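Local coordinates for protein acyl-coenzyme A oxidase acox-1.2 (Caenorhabditis elegans, PDB 5K3J) that catalyses the FAD-dependent desaturation that opens peroxisomal beta-oxidation of ascaroside pheromone precursors, acting on CoA thioesters with a five-carbon omega side chain, at residues P62-R66 with E67-T71; V70-G73 with T74-S78; M241-A245 with A246-Y250; V420-G423 with I424-G428. All coordinates share one frame; numbering follows the deposited sequence.

Contact 1. Residues P62-R66 with E67-T71; sequences PFLTR and EEKVT
Lys69 N donates to Thr65 O at 2.9 Å in the first turn of helix 66-82, where the chain leaves the short 3-10 turn at 62-63 and the loop at 64-65. Thr65 is the N-cap and forms a capping box with Glu68. Its hydroxyl sits between its own backbone N and carbonyl carbon (chi1 76°), turned to the helix start, where Thr65 OG1 accepts from Glu68 N at 3.2 Å. In return the extended Glu68 side chain reaches back over the threonine: Glu68 OE1 takes the Thr65 N-H at 3.2 Å in a nearly straight bond, although the donor stands above the carboxylate plane, 42° out of it. Leu64 CD2 rests beside the same oxygen, 3.6 Å from Glu68 OE1. Nearer the backbone, Lys69 CG lies 3.7 Å from Leu64 CB, and the lysine carries its ammonium to Glu107 and to Tyr61 O. Arg66 O receives Val70 N at 3.2 Å, which continues the helix. The Arg66 guanidinium passes Val70 CG2 obliquely and goes on to a salt bridge with Asp236. The cap thus sits where helix 66-82 starts against strand 232-236, whose last residue is Asp236, and against the loop holding Asn244; Leu639 of the second subunit packs on Arg66 and Val70, and Ser647 of that subunit on Thr71.

Contact 2. Residues V70-G73 with T74-S78; sequences VTEG and TRKIS
A buried contact between successive turns in the middle of helix 66-82, this one pairs an i to i+3 salt bridge with the helix's own backbone bonds. Arg75 grips the Glu72 carboxylate side-on with two nitrogens: Arg75 NE meets Glu72 OE1 at 2.8 Å in an almost straight bond (177°), and Arg75 NH2 reaches Glu72 OE2 at 3.3 Å. Both oxygens are met on their syn side, and OE1 lies in the guanidinium plane, so the acid comes to an edge of that group; the two planes are turned 29° apart. Glu72 leaves the helix with CG anti to its backbone N, and a bend at chi2 (69°) brings its carboxylate alongside the Arg75 chain. Lys76 passes the same acid, its CE 3.1 Å from Glu72 OE2, but its ammonium goes to Asp57 and to Leu55 O. On another face, Val70 O accepts from Thr74 N at 3.0 Å and from Thr74 OG1 at 3.1 Å, the two arriving from opposite faces of its plane. A leucine in place of Arg75 would probably leave the buried Glu72 carboxylate without its salt-bridge partner and Glu54 O without the guanidinium that reaches it. With Ile58 N also bonding OE2 and the Lys76 ammonium nearby, though beyond salt-bridge distance, Glu72 is likely to stay ionised and tie the helix to the chain at 54-58.

Contact 3. Residues M241-A245 with A246-Y250; sequences MNFNA and ADNGY
With its CG anti to the backbone N (chi1 -156°) and its ring turned to chi2 55°, Phe243 lays one face under the methyl of Ala246, three residues on. Ala246 CB stands 3.9 Å from the ring centroid and 25° off the normal, a CH-pi contact displaced toward the rim; its nearest ring atom is Phe243 CE2 at 3.6 Å. The backbone brings the two together: Phe243 to Ala246 is a type I beta turn, closed by a weak bond from Ala246 N to Phe243 O at 3.4 Å. Just before the turn, the side chain of Asn242 folds forward, and Asn242 OD1 accepts Phe243 N at 2.7 Å. Beyond it, where strand 248-253 starts, Asn248 brings its amide oxygen obliquely to the ring, OD1 3.8 Å from Phe243 CD2, its amide plane well turned from that of the ring. Asn248 OD1 shares the ammonium of Lys240 with Phe243 O and Ala246 O, so a single lysine draws the turn and the strand start together, while Asn248 ND2 is held by Trp187 O. The bound ascaroside-CoA touches Phe243, and Tyr412 of the second subunit packs on Phe243 as well. Chemically, the turn offers the substrate an apolar ring, one face of which carries the Ala246 methyl, while the carbonyl oxygens of Phe243 and Ala246 are satisfied, and probably polarised, by one positive charge.

Contact 4. Residues V420-G423 with I424-G428; sequences VVYG and IAIGG
Ile426 lies over the ring of Tyr422, one helical turn earlier in helix 418-426, and can be followed outward along its longer branch. Its CB sits above the ring face, 4.2 Å from the centroid and 16° off the normal, a CH-pi contact shifted toward the rim. CG1, anti to the backbone N (chi1 -163°), moves on over the phenol end, 3.7 Å from Tyr422 CZ and 3.5 Å from Tyr422 OH. CD1 finishes beside the hydroxyl, 3.7 Å from Tyr422 OH. The shorter branch turns back to the helix, Ile426 CG2 lying against the carbonyl oxygens of Tyr422 (3.2 Å) and Gly423 (3.4 Å). Beneath the side chains Ile426 N bonds Tyr422 O at 3.0 Å, and Ile424 N bonds Val420 O at 2.8 Å. The phenol tip leaves for Glu401 of the second subunit, while Tyr412 of that subunit bonds Gly423 O. A phenylalanine in place of Tyr422 would keep the ring face but lack the hydroxyl, so Glu401 of the second subunit would probably lose this hydrogen-bond partner. Tyr422 is thus amphipathic in use: its face gives Ile426 an apolar bed inside the C-alpha1 domain, and its oxygen spends its polarity across the dimer interface.

Contacts 1 and 2 both belong to helix 66-82 and share Val70 and Thr71, yet differ: contact 1 is the partly buried, capped start, contact 2 a buried stretch bound by charge. Contact 4 lies deepest, its centre about 8 Å from the centre of the chain, against about 22 and 23 Å for contacts 2 and 1, and is mainly apolar. Contact 3 is a buried turn between them. It touches contact 1 through Arg66 and Asn244 and contact 4 through Asn242 and Ile424, while contacts 1 and 4 stay about 6 Å apart at their nearest atoms. All four meet the second subunit, and contact 3 alone holds a residue that touches the substrate.

Contact 1. Residues P62-R66 with E67-T71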
loop_
_atom_site.group_PDB
_atom_site.type_symbol
_atom_site.label_atom_id
_atom_site.label_comp_id
_atom_site.label_asym_id
_atom_site.label_seq_id
_atom_site.Cartn_x
_atom_site.Cartn_y
_atom_site.Cartn_z
ATOM N N PRO A 62 -3.874 3.392 -17.900
ATOM C CA PRO A 62 -4.560 4.155 -16.850
ATOM C C PRO A 62 -5.816 4.893 -17.320
ATOM O O PRO A 62 -6.715 5.104 -16.507
ATOM C CB PRO A 62 -3.495 5.153 -16.406
ATOM C CG PRO A 62 -2.228 4.436 -16.620
ATOM C CD PRO A 62 -2.418 3.628 -17.871
ATOM N N PHE A 63 -5.888 5.260 -18.598
ATOM C CA PHE A 63 -7.021 6.036 -19.102
ATOM C C PHE A 63 -8.302 5.208 -19.236
ATOM O O PHE A 63 -9.381 5.754 -19.473
ATOM C CB PHE A 63 -6.692 6.658 -20.465
ATOM C CG PHE A 63 -5.546 7.633 -20.440
ATOM C CD1 PHE A 63 -5.015 8.085 -19.242
ATOM C CD2 PHE A 63 -5.004 8.104 -21.622
ATOM C CE1 PHE A 63 -3.961 8.982 -19.226
ATOM C CE2 PHE A 63 -3.953 8.998 -21.611
ATOM C CZ PHE A 63 -3.428 9.437 -20.408
ATOM N N LEU A 64 -8.184 3.894 -19.073
ATOM C CA LEU A 64 -9.287 2.984 -19.373
ATOM C C LEU A 64 -10.257 2.798 -18.213
ATOM O O LEU A 64 -9.847 2.638 -17.061
ATOM C CB LEU A 64 -8.732 1.624 -19.792
ATOM C CG LEU A 64 -7.971 1.620 -21.114
ATOM C CD1 LEU A 64 -7.234 0.300 -21.287
ATOM C CD2 LEU A 64 -8.936 1.869 -22.262
ATOM N N THR A 65 -11.550 2.818 -18.534
ATOM C CA THR A 65 -12.588 2.491 -17.567
ATOM C C THR A 65 -12.517 1.005 -17.259
ATOM O O THR A 65 -11.796 0.263 -17.926
ATOM C CB THR A 65 -14.001 2.843 -18.081
ATOM O OG1 THR A 65 -14.429 1.866 -19.037
ATOM C CG2 THR A 65 -14.007 4.210 -18.726
ATOM N N ARG A 66 -13.273 0.569 -16.259
ATOM C CA ARG A 66 -13.205 -0.814 -15.803
ATOM C C ARG A 66 -13.702 -1.781 -16.880
ATOM O O ARG A 66 -13.114 -2.845 -17.082
ATOM C CB ARG A 66 -14.009 -0.985 -14.513
ATOM C CG ARG A 66 -13.347 -1.885 -13.484
ATOM C CD ARG A 66 -13.606 -3.348 -13.778
ATOM N NE ARG A 66 -14.727 -3.867 -13.001
ATOM C CZ ARG A 66 -14.958 -5.160 -12.797
ATOM N NH1 ARG A 66 -14.140 -6.072 -13.307
ATOM N NH2 ARG A 66 -16.002 -5.544 -12.075
ATOM N N GLU A 67 -14.773 -1.403 -17.576
ATOM C CA GLU A 67 -15.312 -2.219 -18.661
ATOM C C GLU A 67 -14.374 -2.221 -19.862
ATOM O O GLU A 67 -14.163 -3.261 -20.486
ATOM C CB GLU A 67 -16.699 -1.725 -19.080
ATOM C CG GLU A 67 -17.298 -2.475 -20.266
ATOM C CD GLU A 67 -18.819 -2.534 -20.221
ATOM O OE1 GLU A 67 -19.447 -1.555 -19.760
ATOM O OE2 GLU A 67 -19.386 -3.569 -20.636
ATOM N N GLU A 68 -13.803 -1.061 -20.178
ATOM C CA GLU A 68 -12.842 -0.959 -21.276
ATOM C C GLU A 68 -11.577 -1.768 -20.988
ATOM O O GLU A 68 -10.872 -2.173 -21.914
ATOM C CB GLU A 68 -12.477 0.503 -21.546
ATOM C CG GLU A 68 -13.629 1.352 -22.077
ATOM C CD GLU A 68 -13.264 2.824 -22.224
ATOM O OE1 GLU A 68 -12.215 3.231 -21.682
ATOM O OE2 GLU A 68 -14.024 3.571 -22.884
ATOM N N LYS A 69 -11.295 -1.996 -19.706
ATOM C CA LYS A 69 -10.148 -2.806 -19.296
ATOM C C LYS A 69 -10.397 -4.292 -19.551
ATOM O O LYS A 69 -9.513 -4.996 -20.043
ATOM C CB LYS A 69 -9.820 -2.568 -17.819
ATOM C CG LYS A 69 -8.930 -1.355 -17.564
ATOM C CD LYS A 69 -8.895 -0.994 -16.088
ATOM C CE LYS A 69 -7.955 0.172 -15.814
ATOM N NZ LYS A 69 -6.554 -0.111 -16.252
ATOM N N VAL A 70 -11.596 -4.764 -19.209
ATOM C CA VAL A 70 -12.008 -6.132 -19.513
ATOM C C VAL A 70 -11.975 -6.368 -21.017
ATOM O O VAL A 70 -11.454 -7.383 -21.489
ATOM C CB VAL A 70 -13.423 -6.436 -18.984
ATOM C CG1 VAL A 70 -13.846 -7.839 -19.388
ATOM C CG2 VAL A 70 -13.472 -6.280 -17.480
ATOM N N THR A 71 -12.535 -5.415 -21.757
ATOM C CA THR A 71 -12.535 -5.452 -23.213
ATOM C C THR A 71 -11.125 -5.572 -23.778
ATOM O O THR A 71 -10.867 -6.373 -24.674
ATOM C CB THR A 71 -13.194 -4.186 -23.807
ATOM O OG1 THR A 71 -14.568 -4.119 -23.398
ATOM C CG2 THR A 71 -13.127 -4.214 -25.327
#

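Contact 2. Residues V70-G73 with T74-S78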
loop_
_atom_site.group_PDB
_atom_site.type_symbol
_atom_site.label_atom_id
_atom_site.label_comp_id
_atom_site.label_asym_id
_atom_site.label_seq_id
_atom_site.Cartn_x
_atom_site.Cartn_y
_atom_site.Cartn_z
ATOM N N VAL A 70 -11.596 -4.764 -19.209
ATOM C CA VAL A 70 -12.008 -6.132 -19.513
ATOM C C VAL A 70 -11.975 -6.368 -21.017
ATOM O O VAL A 70 -11.454 -7.383 -21.489
ATOM C CB VAL A 70 -13.423 -6.436 -18.984
ATOM C CG1 VAL A 70 -13.846 -7.839 -19.388
ATOM C CG2 VAL A 70 -13.472 -6.280 -17.480
ATOM N N THR A 71 -12.535 -5.415 -21.757
ATOM C CA THR A 71 -12.535 -5.452 -23.213
ATOM C C THR A 71 -11.125 -5.572 -23.778
ATOM O O THR A 71 -10.867 -6.373 -24.674
ATOM C CB THR A 71 -13.194 -4.186 -23.807
ATOM O OG1 THR A 71 -14.568 -4.119 -23.398
ATOM C CG2 THR A 71 -13.127 -4.214 -25.327
ATOM N N GLU A 72 -10.212 -4.783 -23.230
ATOM C CA GLU A 72 -8.852 -4.711 -23.750
ATOM C C GLU A 72 -8.037 -5.962 -23.440
ATOM O O GLU A 72 -7.214 -6.390 -24.250
ATOM C CB GLU A 72 -8.148 -3.469 -23.198
ATOM C CG GLU A 72 -6.660 -3.374 -23.493
ATOM C CD GLU A 72 -6.329 -3.142 -24.963
ATOM O OE1 GLU A 72 -7.240 -3.129 -25.819
ATOM O OE2 GLU A 72 -5.130 -2.966 -25.261
ATOM N N GLY A 73 -8.263 -6.543 -22.268
ATOM C CA GLY A 73 -7.632 -7.801 -21.921
ATOM C C GLY A 73 -8.141 -8.901 -22.833
ATOM O O GLY A 73 -7.407 -9.820 -23.184
ATOM N N THR A 74 -9.405 -8.791 -23.226
ATOM C CA THR A 74 -10.041 -9.768 -24.107
ATOM C C THR A 74 -9.628 -9.550 -25.564
ATOM O O THR A 74 -9.402 -10.515 -26.306
ATOM C CB THR A 74 -11.575 -9.703 -23.990
ATOM O OG1 THR A 74 -11.977 -10.209 -22.713
ATOM C CG2 THR A 74 -12.238 -10.524 -25.074
ATOM N N ARG A 75 -9.536 -8.283 -25.968
ATOM C CA ARG A 75 -9.044 -7.937 -27.298
ATOM C C ARG A 75 -7.632 -8.486 -27.482
ATOM O O ARG A 75 -7.360 -9.208 -28.443
ATOM C CB ARG A 75 -9.044 -6.419 -27.520
ATOM C CG ARG A 75 -8.527 -6.003 -28.901
ATOM C CD ARG A 75 -8.333 -4.501 -29.016
ATOM N NE ARG A 75 -7.079 -4.058 -28.415
ATOM C CZ ARG A 75 -5.908 -4.091 -29.038
ATOM N NH1 ARG A 75 -5.823 -4.555 -30.278
ATOM N NH2 ARG A 75 -4.818 -3.661 -28.424
ATOM N N LYS A 76 -6.750 -8.169 -26.538
ATOM C CA LYS A 76 -5.334 -8.476 -26.671
ATOM C C LYS A 76 -5.050 -9.973 -26.542
ATOM O O LYS A 76 -4.119 -10.477 -27.165
ATOM C CB LYS A 76 -4.532 -7.691 -25.635
ATOM C CG LYS A 76 -3.112 -7.372 -26.079
ATOM C CD LYS A 76 -3.071 -6.159 -27.000
ATOM C CE LYS A 76 -2.907 -4.858 -26.232
ATOM N NZ LYS A 76 -1.588 -4.829 -25.556
ATOM N N ILE A 77 -5.852 -10.686 -25.752
ATOM C CA ILE A 77 -5.621 -12.118 -25.528
ATOM C C ILE A 77 -6.076 -12.957 -26.726
ATOM O O ILE A 77 -5.530 -14.035 -26.984
ATOM C CB ILE A 77 -6.337 -12.625 -24.245
ATOM C CG1 ILE A 77 -5.682 -13.905 -23.722
ATOM C CG2 ILE A 77 -7.818 -12.839 -24.490
ATOM C CD1 ILE A 77 -4.199 -13.754 -23.442
ATOM N N SER A 78 -7.061 -12.456 -27.467
ATOM C CA SER A 78 -7.557 -13.169 -28.635
ATOM C C SER A 78 -6.617 -12.964 -29.809
ATOM O O SER A 78 -6.424 -13.862 -30.625
ATOM C CB SER A 78 -8.971 -12.706 -28.999
ATOM O OG SER A 78 -8.960 -11.397 -29.542
#

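Contact 3. Residues M241-A245 with A246-Y250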
loop_
_atom_site.group_PDB
_atom_site.type_symbol
_atom_site.label_atom_id
_atom_site.label_comp_id
_atom_site.label_asym_id
_atom_site.label_seq_id
_atom_site.Cartn_x
_atom_site.Cartn_y
_atom_site.Cartn_z
ATOM N N MET A 241 -9.561 -3.572 -5.611
ATOM C CA MET A 241 -8.398 -2.728 -5.338
ATOM C C MET A 241 -7.538 -2.613 -6.591
ATOM O O MET A 241 -7.040 -1.539 -6.929
ATOM C CB MET A 241 -7.575 -3.289 -4.175
ATOM C CG MET A 241 -6.276 -2.535 -3.939
ATOM S SD MET A 241 -5.349 -3.103 -2.499
ATOM C CE MET A 241 -4.201 -1.745 -2.280
ATOM N N ASN A 242 -7.387 -3.736 -7.281
ATOM C CA ASN A 242 -6.773 -3.761 -8.597
ATOM C C ASN A 242 -7.176 -5.031 -9.328
ATOM O O ASN A 242 -8.140 -5.689 -8.939
ATOM C CB ASN A 242 -5.254 -3.661 -8.496
ATOM C CG ASN A 242 -4.653 -2.890 -9.649
ATOM O OD1 ASN A 242 -4.629 -3.364 -10.787
ATOM N ND2 ASN A 242 -4.170 -1.689 -9.365
ATOM N N PHE A 243 -6.427 -5.371 -10.376
ATOM C CA PHE A 243 -6.682 -6.571 -11.165
ATOM C C PHE A 243 -8.052 -6.477 -11.835
ATOM O O PHE A 243 -8.741 -7.483 -12.000
ATOM C CB PHE A 243 -6.588 -7.823 -10.282
ATOM C CG PHE A 243 -6.267 -9.084 -11.034
ATOM C CD1 PHE A 243 -5.143 -9.156 -11.837
ATOM C CD2 PHE A 243 -7.066 -10.210 -10.909
ATOM C CE1 PHE A 243 -4.835 -10.309 -12.526
ATOM C CE2 PHE A 243 -6.760 -11.373 -11.591
ATOM C CZ PHE A 243 -5.642 -11.424 -12.401
ATOM N N ASN A 244 -8.435 -5.266 -12.236
ATOM C CA ASN A 244 -9.795 -5.003 -12.708
ATOM C C ASN A 244 -10.035 -5.218 -14.206
ATOM O O ASN A 244 -11.136 -4.976 -14.698
ATOM C CB ASN A 244 -10.201 -3.572 -12.338
ATOM C CG ASN A 244 -10.390 -3.388 -10.846
ATOM O OD1 ASN A 244 -11.336 -3.916 -10.261
ATOM N ND2 ASN A 244 -9.496 -2.628 -10.224
ATOM N N ALA A 245 -9.019 -5.661 -14.936
ATOM C CA ALA A 245 -9.239 -6.050 -16.322
ATOM C C ALA A 245 -9.699 -7.500 -16.337
ATOM O O ALA A 245 -10.196 -8.007 -17.341
ATOM C CB ALA A 245 -7.982 -5.860 -17.159
ATOM N N ALA A 246 -9.535 -8.157 -15.194
ATOM C CA ALA A 246 -10.016 -9.516 -15.003
ATOM C C ALA A 246 -11.428 -9.508 -14.432
ATOM O O ALA A 246 -11.841 -8.549 -13.783
ATOM C CB ALA A 246 -9.074 -10.282 -14.091
ATOM N N ASP A 247 -12.173 -10.577 -14.680
ATOM C CA ASP A 247 -13.474 -10.729 -14.051
ATOM C C ASP A 247 -13.394 -11.833 -13.007
ATOM O O ASP A 247 -13.314 -13.016 -13.328
ATOM C CB ASP A 247 -14.568 -11.017 -15.089
ATOM C CG ASP A 247 -14.296 -12.269 -15.902
ATOM O OD1 ASP A 247 -13.433 -12.219 -16.803
ATOM O OD2 ASP A 247 -14.948 -13.304 -15.639
ATOM N N ASN A 248 -13.370 -11.434 -11.745
ATOM C CA ASN A 248 -13.469 -12.393 -10.661
ATOM C C ASN A 248 -14.938 -12.547 -10.301
ATOM O O ASN A 248 -15.629 -11.559 -10.055
ATOM C CB ASN A 248 -12.625 -11.942 -9.472
ATOM C CG ASN A 248 -11.166 -11.767 -9.839
ATOM O OD1 ASN A 248 -10.781 -10.763 -10.436
ATOM N ND2 ASN A 248 -10.346 -12.747 -9.486
ATOM N N GLY A 249 -15.424 -13.781 -10.290
ATOM C CA GLY A 249 -16.853 -13.993 -10.214
ATOM C C GLY A 249 -17.368 -14.812 -9.051
ATOM O O GLY A 249 -16.608 -15.275 -8.202
ATOM N N TYR A 250 -18.685 -14.976 -9.009
ATOM C CA TYR A 250 -19.304 -15.867 -8.042
ATOM C C TYR A 250 -20.072 -16.961 -8.775
ATOM O O TYR A 250 -20.466 -16.783 -9.929
ATOM C CB TYR A 250 -20.218 -15.094 -7.083
ATOM C CG TYR A 250 -21.376 -14.373 -7.732
ATOM C CD1 TYR A 250 -22.581 -15.025 -7.986
ATOM C CD2 TYR A 250 -21.275 -13.034 -8.073
ATOM C CE1 TYR A 250 -23.643 -14.360 -8.576
ATOM C CE2 TYR A 250 -22.329 -12.363 -8.661
ATOM C CZ TYR A 250 -23.508 -13.025 -8.911
ATOM O OH TYR A 250 -24.552 -12.343 -9.497
#

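Contact 4. Residues V420-G423 with I424-G428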
loop_
_atom_site.group_PDB
_atom_site.type_symbol
_atom_site.label_atom_id
_atom_site.label_comp_id
_atom_site.label_asym_id
_atom_site.label_seq_id
_atom_site.Cartn_x
_atom_site.Cartn_y
_atom_site.Cartn_z
ATOM N N VAL A 420 -0.226 0.808 -9.733
ATOM C CA VAL A 420 -0.802 -0.379 -10.362
ATOM C C VAL A 420 -0.067 -1.636 -9.916
ATOM O O VAL A 420 -0.680 -2.576 -9.399
ATOM C CB VAL A 420 -0.746 -0.308 -11.896
ATOM C CG1 VAL A 420 -1.088 -1.672 -12.510
ATOM C CG2 VAL A 420 -1.663 0.786 -12.421
ATOM N N VAL A 421 1.244 -1.634 -10.137
ATOM C CA VAL A 421 2.126 -2.715 -9.730
ATOM C C VAL A 421 1.973 -3.030 -8.254
ATOM O O VAL A 421 2.027 -4.194 -7.848
ATOM C CB VAL A 421 3.599 -2.366 -10.033
ATOM C CG1 VAL A 421 4.526 -3.479 -9.559
ATOM C CG2 VAL A 421 3.780 -2.111 -11.516
ATOM N N TYR A 422 1.769 -1.996 -7.450
ATOM C CA TYR A 422 1.552 -2.229 -6.035
ATOM C C TYR A 422 0.223 -2.941 -5.836
ATOM O O TYR A 422 0.167 -3.990 -5.194
ATOM C CB TYR A 422 1.552 -0.938 -5.230
ATOM C CG TYR A 422 1.234 -1.196 -3.783
ATOM C CD1 TYR A 422 2.176 -1.782 -2.949
ATOM C CD2 TYR A 422 -0.020 -0.913 -3.264
ATOM C CE1 TYR A 422 1.888 -2.057 -1.632
ATOM C CE2 TYR A 422 -0.319 -1.182 -1.943
ATOM C CZ TYR A 422 0.643 -1.757 -1.131
ATOM O OH TYR A 422 0.375 -2.038 0.188
ATOM N N GLY A 423 -0.845 -2.377 -6.400
ATOM C CA GLY A 423 -2.180 -2.948 -6.269
ATOM C C GLY A 423 -2.258 -4.399 -6.704
ATOM O O GLY A 423 -2.904 -5.218 -6.056
ATOM N N ILE A 424 -1.588 -4.715 -7.806
ATOM C CA ILE A 424 -1.574 -6.071 -8.345
ATOM C C ILE A 424 -0.868 -7.063 -7.413
ATOM O O ILE A 424 -1.467 -8.045 -6.966
ATOM C CB ILE A 424 -0.895 -6.110 -9.734
ATOM C CG1 ILE A 424 -1.812 -5.500 -10.796
ATOM C CG2 ILE A 424 -0.534 -7.529 -10.119
ATOM C CD1 ILE A 424 -3.135 -6.222 -10.942
ATOM N N ALA A 425 0.396 -6.790 -7.109
ATOM C CA ALA A 425 1.229 -7.728 -6.363
ATOM C C ALA A 425 0.794 -7.899 -4.910
ATOM O O ALA A 425 0.861 -9.003 -4.369
ATOM C CB ALA A 425 2.677 -7.283 -6.420
ATOM N N ILE A 426 0.350 -6.810 -4.287
ATOM C CA ILE A 426 -0.004 -6.822 -2.867
ATOM C C ILE A 426 -1.129 -7.813 -2.587
ATOM O O ILE A 426 -1.295 -8.274 -1.458
ATOM C CB ILE A 426 -0.425 -5.420 -2.363
ATOM C CG1 ILE A 426 -0.375 -5.351 -0.832
ATOM C CG2 ILE A 426 -1.807 -5.034 -2.891
ATOM C CD1 ILE A 426 0.962 -5.710 -0.251
ATOM N N GLY A 427 -1.893 -8.152 -3.622
ATOM C CA GLY A 427 -2.894 -9.199 -3.519
ATOM C C GLY A 427 -2.260 -10.520 -3.125
ATOM O O GLY A 427 -2.913 -11.394 -2.554
ATOM N N GLY A 428 -0.971 -10.656 -3.429
ATOM C CA GLY A 428 -0.199 -11.834 -3.073
ATOM C C GLY A 428 -0.121 -12.080 -1.580
ATOM O O GLY A 428 0.205 -13.183 -1.133
#